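Calcium homeostasis modulator protein 5 (PDB 7D60) assembles into undecameric, cone-shaped large-pore channels whose gating and ion conductance are likely regulated by membrane lipids. Local coordinates at residues T27-C41 and M113-C127. Sequence-based numbering, arbitrary orientation.
With PA8 (1,2-dioctanoyl-sn-glycero-3-phosphate), chain P; PA8 (1,2-dioctanoyl-sn-glycero-3-phosphate), chain B.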
loop_
_atom_site.group_PDB
_atom_site.type_symbol
_atom_site.label_atom_id
_atom_site.label_comp_id
_atom_site.label_asym_id
_atom_site.label_seq_id
_atom_site.Cartn_x
_atom_site.Cartn_y
_atom_site.Cartn_z
ATOM N N THR A 27 -3.575 -8.829 35.737
ATOM C CA THR A 27 -4.486 -8.732 36.873
ATOM C C THR A 27 -5.336 -7.471 36.802
ATOM O O THR A 27 -6.508 -7.490 37.192
ATOM C CB THR A 27 -3.683 -8.778 38.172
ATOM O OG1 THR A 27 -2.803 -9.907 38.140
ATOM C CG2 THR A 27 -4.584 -8.925 39.365
ATOM N N VAL A 28 -4.775 -6.378 36.286
ATOM C CA VAL A 28 -5.532 -5.138 36.145
ATOM C C VAL A 28 -6.585 -5.280 35.053
ATOM O O VAL A 28 -7.752 -4.919 35.242
ATOM C CB VAL A 28 -4.575 -3.963 35.872
ATOM C CG1 VAL A 28 -5.319 -2.754 35.343
ATOM C CG2 VAL A 28 -3.815 -3.606 37.134
ATOM N N GLY A 29 -6.199 -5.847 33.909
ATOM C CA GLY A 29 -7.126 -6.011 32.804
ATOM C C GLY A 29 -8.198 -7.055 33.035
ATOM O O GLY A 29 -9.216 -7.045 32.338
ATOM N N SER A 30 -7.994 -7.957 33.988
ATOM C CA SER A 30 -9.003 -8.953 34.320
ATOM C C SER A 30 -9.984 -8.457 35.367
ATOM O O SER A 30 -11.119 -8.939 35.419
ATOM C CB SER A 30 -8.337 -10.236 34.820
ATOM O OG SER A 30 -9.300 -11.179 35.245
ATOM N N GLU A 31 -9.570 -7.510 36.206
ATOM C CA GLU A 31 -10.483 -6.929 37.179
ATOM C C GLU A 31 -11.434 -5.934 36.532
ATOM O O GLU A 31 -12.578 -5.802 36.977
ATOM C CB GLU A 31 -9.694 -6.256 38.298
ATOM C CG GLU A 31 -10.486 -6.043 39.568
ATOM C CD GLU A 31 -11.159 -4.686 39.610
ATOM O OE1 GLU A 31 -10.729 -3.783 38.864
ATOM O OE2 GLU A 31 -12.125 -4.523 40.382
ATOM N N ARG A 32 -10.988 -5.232 35.491
ATOM C CA ARG A 32 -11.871 -4.316 34.783
ATOM C C ARG A 32 -12.881 -5.043 33.916
ATOM O O ARG A 32 -13.889 -4.449 33.533
ATOM C CB ARG A 32 -11.057 -3.355 33.923
ATOM C CG ARG A 32 -10.039 -2.568 34.704
ATOM C CD ARG A 32 -10.717 -1.726 35.751
ATOM N NE ARG A 32 -11.731 -0.863 35.161
ATOM C CZ ARG A 32 -12.933 -0.656 35.683
ATOM N NH1 ARG A 32 -13.278 -1.250 36.815
ATOM N NH2 ARG A 32 -13.791 0.149 35.074
ATOM N N LEU A 33 -12.631 -6.307 33.588
ATOM C CA LEU A 33 -13.602 -7.084 32.836
ATOM C C LEU A 33 -14.673 -7.666 33.748
ATOM O O LEU A 33 -15.800 -7.894 33.304
ATOM C CB LEU A 33 -12.879 -8.186 32.056
ATOM C CG LEU A 33 -13.624 -9.016 31.012
ATOM C CD1 LEU A 33 -12.744 -9.217 29.800
ATOM C CD2 LEU A 33 -14.022 -10.364 31.584
ATOM N N PHE A 34 -14.349 -7.899 35.018
ATOM C CA PHE A 34 -15.332 -8.441 35.946
ATOM C C PHE A 34 -16.229 -7.360 36.523
ATOM O O PHE A 34 -17.417 -7.606 36.745
ATOM C CB PHE A 34 -14.634 -9.182 37.084
ATOM C CG PHE A 34 -14.459 -10.644 36.831
ATOM C CD1 PHE A 34 -15.531 -11.510 36.941
ATOM C CD2 PHE A 34 -13.222 -11.155 36.482
ATOM C CE1 PHE A 34 -15.373 -12.860 36.704
ATOM C CE2 PHE A 34 -13.056 -12.502 36.246
ATOM C CZ PHE A 34 -14.132 -13.355 36.357
ATOM N N SER A 35 -15.691 -6.171 36.769
ATOM C CA SER A 35 -16.454 -5.102 37.392
ATOM C C SER A 35 -17.338 -4.349 36.413
ATOM O O SER A 35 -18.316 -3.724 36.836
ATOM C CB SER A 35 -15.509 -4.115 38.076
ATOM O OG SER A 35 -15.014 -3.177 37.143
ATOM N N VAL A 36 -17.023 -4.389 35.125
ATOM C CA VAL A 36 -17.815 -3.690 34.123
ATOM C C VAL A 36 -18.889 -4.594 33.536
ATOM O O VAL A 36 -20.055 -4.208 33.424
ATOM C CB VAL A 36 -16.878 -3.124 33.032
ATOM C CG1 VAL A 36 -17.621 -2.843 31.736
ATOM C CG2 VAL A 36 -16.190 -1.868 33.535
ATOM N N VAL A 37 -18.528 -5.825 33.199
ATOM C CA VAL A 37 -19.388 -6.674 32.386
ATOM C C VAL A 37 -20.237 -7.605 33.245
ATOM O O VAL A 37 -21.409 -7.842 32.946
ATOM C CB VAL A 37 -18.518 -7.453 31.378
ATOM C CG1 VAL A 37 -19.371 -8.209 30.409
ATOM C CG2 VAL A 37 -17.604 -6.501 30.634
ATOM N N ALA A 38 -19.688 -8.130 34.338
ATOM C CA ALA A 38 -20.380 -9.154 35.111
ATOM C C ALA A 38 -20.933 -8.658 36.439
ATOM O O ALA A 38 -21.987 -9.124 36.870
ATOM C CB ALA A 38 -19.447 -10.337 35.370
ATOM N N PHE A 39 -20.250 -7.741 37.111
ATOM C CA PHE A 39 -20.661 -7.318 38.442
ATOM C C PHE A 39 -21.799 -6.313 38.339
ATOM O O PHE A 39 -21.676 -5.292 37.658
ATOM C CB PHE A 39 -19.482 -6.713 39.199
ATOM C CG PHE A 39 -19.730 -6.513 40.666
ATOM C CD1 PHE A 39 -20.140 -5.287 41.155
ATOM C CD2 PHE A 39 -19.533 -7.545 41.559
ATOM C CE1 PHE A 39 -20.360 -5.102 42.499
ATOM C CE2 PHE A 39 -19.742 -7.359 42.906
ATOM C CZ PHE A 39 -20.161 -6.140 43.374
ATOM N N LYS A 40 -22.907 -6.609 39.009
ATOM C CA LYS A 40 -23.968 -5.638 39.234
ATOM C C LYS A 40 -24.608 -5.945 40.576
ATOM O O LYS A 40 -25.217 -7.001 40.759
ATOM C CB LYS A 40 -24.989 -5.632 38.089
ATOM C CG LYS A 40 -25.421 -6.985 37.563
ATOM C CD LYS A 40 -26.299 -6.825 36.341
ATOM C CE LYS A 40 -25.482 -6.370 35.145
ATOM N NZ LYS A 40 -24.511 -7.409 34.703
ATOM N N CYS A 41 -24.436 -5.038 41.507
ATOM C CA CYS A 41 -24.785 -5.219 42.905
ATOM C C CYS A 41 -26.300 -5.254 43.071
ATOM O O CYS A 41 -27.003 -4.407 42.518
ATOM C CB CYS A 41 -24.183 -4.081 43.737
ATOM S SG CYS A 41 -24.345 -4.149 45.542
ATOM N N MET A 113 -1.827 -9.423 44.544
ATOM C CA MET A 113 -1.999 -8.475 43.453
ATOM C C MET A 113 -3.437 -8.407 42.956
ATOM O O MET A 113 -3.805 -7.424 42.313
ATOM C CB MET A 113 -1.073 -8.827 42.292
ATOM C CG MET A 113 0.394 -8.562 42.573
ATOM S SD MET A 113 1.408 -8.360 41.098
ATOM C CE MET A 113 0.583 -9.462 39.965
ATOM N N TRP A 114 -4.253 -9.426 43.226
ATOM C CA TRP A 114 -5.669 -9.335 42.894
ATOM C C TRP A 114 -6.412 -8.485 43.911
ATOM O O TRP A 114 -7.236 -7.647 43.541
ATOM C CB TRP A 114 -6.292 -10.728 42.811
ATOM C CG TRP A 114 -7.788 -10.709 42.861
ATOM C CD1 TRP A 114 -8.578 -10.965 43.940
ATOM C CD2 TRP A 114 -8.671 -10.403 41.785
ATOM N NE1 TRP A 114 -9.893 -10.833 43.605
ATOM C CE2 TRP A 114 -9.978 -10.490 42.284
ATOM C CE3 TRP A 114 -8.482 -10.066 40.446
ATOM C CZ2 TRP A 114 -11.090 -10.255 41.493
ATOM C CZ3 TRP A 114 -9.583 -9.833 39.664
ATOM C CH2 TRP A 114 -10.873 -9.930 40.187
ATOM N N LEU A 115 -6.132 -8.691 45.197
ATOM C CA LEU A 115 -6.829 -7.991 46.265
ATOM C C LEU A 115 -6.524 -6.503 46.298
ATOM O O LEU A 115 -7.307 -5.738 46.859
ATOM C CB LEU A 115 -6.460 -8.605 47.607
ATOM C CG LEU A 115 -7.356 -9.712 48.125
ATOM C CD1 LEU A 115 -6.651 -10.463 49.222
ATOM C CD2 LEU A 115 -8.640 -9.112 48.637
ATOM N N SER A 116 -5.408 -6.077 45.721
ATOM C CA SER A 116 -5.039 -4.673 45.706
ATOM C C SER A 116 -5.685 -3.918 44.558
ATOM O O SER A 116 -6.127 -2.785 44.743
ATOM C CB SER A 116 -3.524 -4.542 45.622
ATOM O OG SER A 116 -2.914 -5.092 46.769
ATOM N N VAL A 117 -5.738 -4.518 43.372
ATOM C CA VAL A 117 -6.401 -3.882 42.243
ATOM C C VAL A 117 -7.912 -3.885 42.440
ATOM O O VAL A 117 -8.604 -2.954 42.015
ATOM C CB VAL A 117 -5.972 -4.584 40.940
ATOM C CG1 VAL A 117 -6.600 -3.950 39.714
ATOM C CG2 VAL A 117 -4.471 -4.539 40.809
ATOM N N ALA A 118 -8.447 -4.897 43.121
ATOM C CA ALA A 118 -9.879 -4.933 43.387
ATOM C C ALA A 118 -10.285 -3.928 44.455
ATOM O O ALA A 118 -11.428 -3.465 44.458
ATOM C CB ALA A 118 -10.301 -6.339 43.798
ATOM N N LEU A 119 -9.380 -3.580 45.364
ATOM C CA LEU A 119 -9.674 -2.579 46.377
ATOM C C LEU A 119 -9.379 -1.158 45.916
ATOM O O LEU A 119 -9.933 -0.216 46.486
ATOM C CB LEU A 119 -8.888 -2.866 47.653
ATOM C CG LEU A 119 -9.454 -3.905 48.611
ATOM C CD1 LEU A 119 -8.457 -4.192 49.698
ATOM C CD2 LEU A 119 -10.753 -3.449 49.211
ATOM N N LEU A 120 -8.526 -0.976 44.912
ATOM C CA LEU A 120 -8.298 0.343 44.342
ATOM C C LEU A 120 -9.370 0.740 43.342
ATOM O O LEU A 120 -9.427 1.905 42.945
ATOM C CB LEU A 120 -6.932 0.406 43.659
ATOM C CG LEU A 120 -5.673 0.506 44.519
ATOM C CD1 LEU A 120 -4.475 0.777 43.641
ATOM C CD2 LEU A 120 -5.808 1.570 45.573
ATOM N N ASN A 121 -10.200 -0.200 42.913
ATOM C CA ASN A 121 -11.366 0.047 42.074
ATOM C C ASN A 121 -12.546 -0.323 42.966
ATOM O O ASN A 121 -12.991 -1.473 42.981
ATOM C CB ASN A 121 -11.299 -0.783 40.791
ATOM C CG ASN A 121 -12.600 -0.790 40.020
ATOM O OD1 ASN A 121 -12.864 0.101 39.220
ATOM N ND2 ASN A 121 -13.416 -1.808 40.251
ATOM N N GLY A 122 -13.040 0.647 43.728
ATOM C CA GLY A 122 -13.832 0.338 44.902
ATOM C C GLY A 122 -15.276 -0.074 44.711
ATOM O O GLY A 122 -16.148 0.402 45.438
ATOM N N THR A 123 -15.549 -0.979 43.773
ATOM C CA THR A 123 -16.916 -1.426 43.555
ATOM C C THR A 123 -17.279 -2.656 44.372
ATOM O O THR A 123 -18.441 -2.801 44.759
ATOM C CB THR A 123 -17.150 -1.726 42.076
ATOM O OG1 THR A 123 -16.325 -2.820 41.674
ATOM C CG2 THR A 123 -16.797 -0.524 41.238
ATOM N N PHE A 124 -16.322 -3.540 44.656
ATOM C CA PHE A 124 -16.641 -4.732 45.432
ATOM C C PHE A 124 -16.786 -4.420 46.911
ATOM O O PHE A 124 -17.556 -5.085 47.607
ATOM C CB PHE A 124 -15.574 -5.816 45.251
ATOM C CG PHE A 124 -15.353 -6.247 43.826
ATOM C CD1 PHE A 124 -14.109 -6.686 43.423
ATOM C CD2 PHE A 124 -16.374 -6.233 42.901
ATOM C CE1 PHE A 124 -13.885 -7.086 42.126
ATOM C CE2 PHE A 124 -16.149 -6.628 41.599
ATOM C CZ PHE A 124 -14.905 -7.056 41.216
ATOM N N TYR A 125 -16.056 -3.425 47.410
ATOM C CA TYR A 125 -16.156 -3.050 48.815
ATOM C C TYR A 125 -17.397 -2.218 49.083
ATOM O O TYR A 125 -17.954 -2.288 50.181
ATOM C CB TYR A 125 -14.898 -2.287 49.233
ATOM C CG TYR A 125 -14.851 -1.784 50.665
ATOM C CD1 TYR A 125 -14.343 -2.576 51.678
ATOM C CD2 TYR A 125 -15.277 -0.497 50.994
ATOM C CE1 TYR A 125 -14.287 -2.119 52.975
ATOM C CE2 TYR A 125 -15.223 -0.037 52.281
ATOM C CZ TYR A 125 -14.727 -0.850 53.266
ATOM O OH TYR A 125 -14.671 -0.388 54.554
ATOM N N GLU A 126 -17.825 -1.422 48.106
ATOM C CA GLU A 126 -19.008 -0.589 48.269
ATOM C C GLU A 126 -20.272 -1.436 48.373
ATOM O O GLU A 126 -21.169 -1.128 49.165
ATOM C CB GLU A 126 -19.082 0.396 47.104
ATOM C CG GLU A 126 -20.424 1.036 46.855
ATOM C CD GLU A 126 -20.426 1.879 45.597
ATOM O OE1 GLU A 126 -19.337 2.323 45.181
ATOM O OE2 GLU A 126 -21.510 2.095 45.023
ATOM N N CYS A 127 -20.339 -2.526 47.607
ATOM C CA CYS A 127 -21.460 -3.456 47.707
ATOM C C CYS A 127 -21.435 -4.219 49.027
ATOM O O CYS A 127 -22.484 -4.450 49.630
ATOM C CB CYS A 127 -21.434 -4.416 46.517
ATOM S SG CYS A 127 -22.914 -5.426 46.235
HETATM O O1 PA8 P . -13.285 5.603 37.768
HETATM O O2 PA8 P . -12.844 4.093 39.674
HETATM P P1 PA8 P . -13.163 4.163 38.199
HETATM O O3 PA8 P . -14.470 3.458 37.933
HETATM O O4 PA8 P . -11.954 3.437 37.347
HETATM C C1 PA8 P . -11.027 2.667 38.057
HETATM C C2 PA8 P . -9.867 2.281 37.138
HETATM C C3 PA8 P . -8.855 1.478 37.955
HETATM O O5 PA8 P . -7.545 1.887 37.660
HETATM C C4 PA8 P . -6.553 1.108 38.275
HETATM O O6 PA8 P . -6.853 0.239 39.024
HETATM C C5 PA8 P . -5.074 1.360 38.001
HETATM C C6 PA8 P . -4.202 0.764 39.105
HETATM C C7 PA8 P . -2.799 0.401 38.629
HETATM O O7 PA8 P . -10.346 1.494 36.082
HETATM C C12 PA8 P . -10.387 2.094 34.814
HETATM O O8 PA8 P . -11.174 2.948 34.582
HETATM C C13 PA8 P . -9.440 1.624 33.711
HETATM C C14 PA8 P . -8.057 2.262 33.802
HETATM C C15 PA8 P . -6.966 1.235 34.095
HETATM C C16 PA8 P . -5.572 1.783 33.798
HETATM C C17 PA8 P . -5.161 1.601 32.339
HETATM C C18 PA8 P . -3.996 0.625 32.188
HETATM O O1 PA8 B . -23.985 -8.257 31.482
HETATM O O2 PA8 B . -24.266 -10.484 32.515
HETATM P P1 PA8 B . -24.104 -9.737 31.213
HETATM O O3 PA8 B . -25.307 -9.982 30.338
HETATM O O4 PA8 B . -22.742 -10.265 30.450
HETATM C C1 PA8 B . -22.138 -11.433 30.926
HETATM C C2 PA8 B . -20.779 -11.624 30.252
HETATM C C3 PA8 B . -20.131 -12.883 30.826
HETATM O O5 PA8 B . -18.770 -12.664 31.086
HETATM C C4 PA8 B . -18.076 -13.814 31.496
HETATM O O6 PA8 B . -18.654 -14.835 31.656
HETATM C C5 PA8 B . -16.571 -13.776 31.744
HETATM C C6 PA8 B . -16.131 -14.946 32.623
HETATM C C7 PA8 B . -14.679 -15.352 32.396
HETATM O O7 PA8 B . -20.958 -11.776 28.871
HETATM C C12 PA8 B . -20.559 -10.703 28.058
HETATM O O8 PA8 B . -21.174 -9.691 28.062
HETATM C C13 PA8 B . -19.349 -10.845 27.136
HETATM C C14 PA8 B . -18.024 -10.602 27.849
HETATM C C15 PA8 B . -17.152 -11.854 27.893
HETATM C C16 PA8 B . -15.701 -11.530 28.239
HETATM C C17 PA8 B . -14.869 -11.159 27.013
HETATM C C18 PA8 B . -13.786 -12.194 26.721
#
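Phe-124 turns its CD2–CE2 edge onto one face of the Phe-39 ring in an edge-to-face pair, centroids 4.8 Å apart and planes at 62°, while CB of Cys-127 lies at the Phe-39 edge, near the ring plane. With its CG anti to the backbone N (chi1 -168°), Phe-39 reaches toward helix 123-127 just ahead of the Cys-41–Cys-127 disulfide (SG to SG 2.0 Å), which ties the chain just beyond S1 covalently to S3. The Trp-114 ring takes the CG2 methyl of Thr-27 at its edge. Glu-31 is the knob of the helix packing, set among Trp-114, Val-117, Ala-118 and Phe-124; bent at chi2, it brings OE2 to ND2 of Asn-121 in a weak 3.0 Å hydrogen bond. A bound phosphatidic acid (PA8, chain P) lies over one face of the Arg-32 guanidinium, its ester O7 2.9 Å from NE, while NH1 approaches OD1 of Asn-121 obliquely. Replacing Arg-32 by alanine is likely to leave the lipid's ester oxygen without its cationic neighbour and to open a gap beside the Asn-121 amide. Val-28 CG2 meets Val-117 CG1 at 3.8 Å where helices 27-38 and 113-120 cross at -49°. Helix 47-68 packs against this S1–S3 junction through Tyr-50, Phe-54 and Pro-58, and helix 168-203 flanks S3 at Ser-116 and Tyr-125.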